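Local atomic coordinates of PTS-dependent dihydroxyacetone kinase, ADP-binding subunit dhaL (Lactococcus lactis subsp. lactis, PDB entry 3CR3), a protein that binds ADP, accepts a phosphoryl group from DhaM to form ATP, and passes it to dihydroxyacetone held by DhaK. Residues 8-13 with 181-186. Numbering follows the deposited sequence.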
ATOM      1  N   ILE A   8      15.140  29.682 -27.812  1.00 17.72           N
ATOM      2  CA  ILE A   8      16.246  29.491 -26.880  1.00 18.66           C
ATOM      3  C   ILE A   8      16.341  30.651 -25.877  1.00 18.56           C
ATOM      4  O   ILE A   8      16.614  30.435 -24.688  1.00 19.17           O
ATOM      5  CB  ILE A   8      17.579  29.223 -27.608  1.00 18.79           C
ATOM      6  CG1 ILE A   8      17.584  27.784 -28.152  1.00 20.34           C
ATOM      7  CG2 ILE A   8      18.763  29.436 -26.665  1.00 19.29           C
ATOM      8  CD1 ILE A   8      18.652  27.498 -29.198  1.00 24.03           C
ATOM      9  N   GLU A   9      16.105  31.868 -26.357  1.00 18.04           N
ATOM     10  CA  GLU A   9      16.018  33.032 -25.485  1.00 18.28           C
ATOM     11  C   GLU A   9      14.921  32.834 -24.431  1.00 17.53           C
ATOM     12  O   GLU A   9      15.145  33.088 -23.250  1.00 17.12           O
ATOM     13  CB  GLU A   9      15.739  34.303 -26.295  1.00 17.69           C
ATOM     14  CG  GLU A   9      15.709  35.595 -25.452  1.00 19.36           C
ATOM     15  CD  GLU A   9      15.237  36.821 -26.228  1.00 20.44           C
ATOM     16  OE1 GLU A   9      14.832  36.680 -27.410  1.00 21.71           O
ATOM     17  OE2 GLU A   9      15.274  37.935 -25.650  1.00 22.95           O
ATOM     18  N   TRP A  10      13.748  32.370 -24.875  1.00 16.88           N
ATOM     19  CA  TRP A  10      12.560  32.251 -24.014  1.00 16.66           C
ATOM     20  C   TRP A  10      12.822  31.263 -22.887  1.00 16.23           C
ATOM     21  O   TRP A  10      12.627  31.576 -21.707  1.00 16.09           O
ATOM     22  CB  TRP A  10      11.294  31.906 -24.854  1.00 16.44           C
ATOM     23  CG  TRP A  10      10.137  31.295 -24.078  1.00 17.00           C
ATOM     24  CD1 TRP A  10       9.698  31.654 -22.826  1.00 16.43           C
ATOM     25  CD2 TRP A  10       9.272  30.226 -24.512  1.00 16.61           C
ATOM     26  NE1 TRP A  10       8.630  30.867 -22.454  1.00 17.03           N
ATOM     27  CE2 TRP A  10       8.347  29.983 -23.463  1.00 16.88           C
ATOM     28  CE3 TRP A  10       9.197  29.444 -25.675  1.00 15.76           C
ATOM     29  CZ2 TRP A  10       7.359  29.000 -23.548  1.00 16.14           C
ATOM     30  CZ3 TRP A  10       8.213  28.456 -25.757  1.00 17.26           C
ATOM     31  CH2 TRP A  10       7.304  28.246 -24.700  1.00 16.73           C
ATOM     32  N   LEU A  11      13.318  30.091 -23.255  1.00 16.22           N
ATOM     33  CA  LEU A  11      13.597  29.037 -22.294  1.00 17.28           C
ATOM     34  C   LEU A  11      14.701  29.429 -21.299  1.00 17.22           C
ATOM     35  O   LEU A  11      14.666  29.012 -20.144  1.00 17.53           O
ATOM     36  CB  LEU A  11      13.921  27.715 -23.010  1.00 17.48           C
ATOM     37  CG  LEU A  11      12.712  27.081 -23.704  1.00 18.72           C
ATOM     38  CD1 LEU A  11      13.127  26.086 -24.787  1.00 18.64           C
ATOM     39  CD2 LEU A  11      11.778  26.428 -22.690  1.00 19.51           C
ATOM     40  N   GLY A  12      15.656  30.238 -21.751  1.00 17.20           N
ATOM     41  CA  GLY A  12      16.712  30.755 -20.883  1.00 17.45           C
ATOM     42  C   GLY A  12      16.140  31.677 -19.820  1.00 17.81           C
ATOM     43  O   GLY A  12      16.478  31.548 -18.647  1.00 17.58           O
ATOM     44  N   LYS A  13      15.273  32.603 -20.242  1.00 17.87           N
ATOM     45  CA  LYS A  13      14.575  33.502 -19.320  1.00 18.29           C
ATOM     46  C   LYS A  13      13.669  32.751 -18.359  1.00 18.17           C
ATOM     47  O   LYS A  13      13.574  33.121 -17.198  1.00 18.23           O
ATOM     48  CB  LYS A  13      13.762  34.553 -20.073  1.00 18.31           C
ATOM     49  CG  LYS A  13      14.608  35.648 -20.713  1.00 20.44           C
ATOM     50  CD  LYS A  13      13.711  36.692 -21.359  1.00 24.03           C
ATOM     51  CE  LYS A  13      14.539  37.847 -21.908  1.00 27.60           C
ATOM     52  NZ  LYS A  13      15.268  38.566 -20.823  1.00 30.05           N
ATOM     53  N   ALA A 181       2.996  30.262 -14.839  1.00  6.98           N
ATOM     54  CA  ALA A 181       2.954  31.720 -15.004  1.00  6.70           C
ATOM     55  C   ALA A 181       4.316  32.269 -15.453  1.00  7.01           C
ATOM     56  O   ALA A 181       4.394  33.097 -16.382  1.00  6.51           O
ATOM     57  CB  ALA A 181       2.480  32.416 -13.699  1.00  6.03           C
ATOM     58  N   TYR A 182       5.383  31.791 -14.811  1.00  6.72           N
ATOM     59  CA  TYR A 182       6.748  32.164 -15.199  1.00  7.02           C
ATOM     60  C   TYR A 182       7.008  31.789 -16.653  1.00  7.36           C
ATOM     61  O   TYR A 182       7.662  32.521 -17.385  1.00  8.18           O
ATOM     62  CB  TYR A 182       7.795  31.458 -14.314  1.00  6.51           C
ATOM     63  CG  TYR A 182       7.739  31.757 -12.820  1.00  7.11           C
ATOM     64  CD1 TYR A 182       7.331  33.005 -12.330  1.00  7.50           C
ATOM     65  CD2 TYR A 182       8.139  30.785 -11.899  1.00  7.44           C
ATOM     66  CE1 TYR A 182       7.304  33.268 -10.928  1.00  9.42           C
ATOM     67  CE2 TYR A 182       8.130  31.020 -10.535  1.00  8.20           C
ATOM     68  CZ  TYR A 182       7.702  32.251 -10.045  1.00  8.57           C
ATOM     69  OH  TYR A 182       7.691  32.441  -8.683  1.00  9.62           O
ATOM     70  N   LEU A 183       6.498  30.636 -17.069  1.00  7.72           N
ATOM     71  CA  LEU A 183       6.673  30.178 -18.443  1.00  7.78           C
ATOM     72  C   LEU A 183       6.079  31.148 -19.461  1.00  7.74           C
ATOM     73  O   LEU A 183       6.729  31.493 -20.464  1.00  7.66           O
ATOM     74  CB  LEU A 183       6.059  28.779 -18.625  1.00  7.43           C
ATOM     75  CG  LEU A 183       6.308  28.098 -19.973  1.00  7.45           C
ATOM     76  CD1 LEU A 183       7.813  27.901 -20.202  1.00  5.25           C
ATOM     77  CD2 LEU A 183       5.592  26.756 -20.008  1.00  8.46           C
ATOM     78  N   PHE A 184       4.845  31.570 -19.196  1.00  7.67           N
ATOM     79  CA  PHE A 184       4.095  32.408 -20.129  1.00  8.75           C
ATOM     80  C   PHE A 184       4.495  33.867 -20.082  1.00  9.09           C
ATOM     81  O   PHE A 184       4.447  34.555 -21.102  1.00  8.65           O
ATOM     82  CB  PHE A 184       2.590  32.285 -19.874  1.00  8.36           C
ATOM     83  CG  PHE A 184       2.063  30.883 -20.007  1.00  9.64           C
ATOM     84  CD1 PHE A 184       2.640  29.984 -20.910  1.00 10.29           C
ATOM     85  CD2 PHE A 184       0.969  30.464 -19.242  1.00 11.26           C
ATOM     86  CE1 PHE A 184       2.153  28.688 -21.043  1.00 10.49           C
ATOM     87  CE2 PHE A 184       0.476  29.162 -19.364  1.00 10.21           C
ATOM     88  CZ  PHE A 184       1.073  28.278 -20.286  1.00  9.97           C
ATOM     89  N   GLU A 185       4.830  34.336 -18.884  1.00  9.63           N
ATOM     90  CA  GLU A 185       5.343  35.680 -18.686  1.00 11.57           C
ATOM     91  C   GLU A 185       6.642  35.915 -19.482  1.00 11.02           C
ATOM     92  O   GLU A 185       6.783  36.930 -20.150  1.00 11.79           O
ATOM     93  CB  GLU A 185       5.498  35.946 -17.179  1.00 11.18           C
ATOM     94  CG  GLU A 185       6.710  36.709 -16.751  1.00 13.32           C
ATOM     95  CD  GLU A 185       6.727  36.962 -15.244  1.00 14.66           C
ATOM     96  OE1 GLU A 185       6.081  36.186 -14.475  1.00 17.37           O
ATOM     97  OE2 GLU A 185       7.394  37.944 -14.845  1.00 17.13           O
ATOM     98  N   THR A 186       7.570  34.966 -19.420  1.00 11.25           N
ATOM     99  CA  THR A 186       8.800  35.031 -20.229  1.00 10.85           C
ATOM    100  C   THR A 186       8.521  34.856 -21.734  1.00 10.85           C
ATOM    101  O   THR A 186       9.171  35.463 -22.570  1.00 10.66           O
ATOM    102  CB  THR A 186       9.818  33.989 -19.767  1.00 10.93           C
ATOM    103  OG1 THR A 186       9.179  32.704 -19.663  1.00  9.62           O
ATOM    104  CG2 THR A 186      10.378  34.386 -18.400  1.00 11.73           C
TER
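The indole NE1 of Trp10 donates a hydrogen bond to the backbone O of Leu183 over 2.8 Å. The bond is moderately bent, with an N-H...O angle of 154°, and the oxygen sits at the indole edge, tilted somewhat out of the ring plane. With CG anti to the backbone N (chi1 160°), the indole reaches across to the other helix although the side chain does not set off toward it.

On the 181-186 helix, the Thr186 hydroxyl turns back toward its own backbone. OG1 lies between the backbone N and the carbonyl carbon, 2.7 Å from Tyr182 O and 2.8 Å from Leu183 O. The same OG1 approaches the indole edge, 3.4 Å from Trp10 CD1, and the two side chains meet at about a right angle.

Apolar packing flanks these polar atoms. Leu183 CD1 lies 3.6 Å from Trp10 CZ2, just outside the rim of the indole and raised from its plane, while Thr186 CG2 packs 3.8 Å from Lys13 CB, near the Lys13 carbonyl. Phe14 extends this packing against Leu183 and Thr186, and Leu187 and Val190 also touch Trp10. With the indole lost to an alanine here, Leu183 O is likely to lack its N-H donor from the other helix, and a gap would probably open beside Leu183 CD1.

The segments 8-13 and 181-186, on helices 4-20 and 175-191, run roughly antiparallel, at 140°, with axes 9.1 Å apart at their closest. The contact thus joins the first and last helices of the all-helical DhaL chain, and the side chain of Leu183 lies about 12 Å from the bound ADP. Its chemistry implies that a buried helix carbonyl, Leu183 O, lies within reach of both the Trp10 N-H and the Thr186 hydroxyl, with methyls of Leu183 and Thr186 packed beside them.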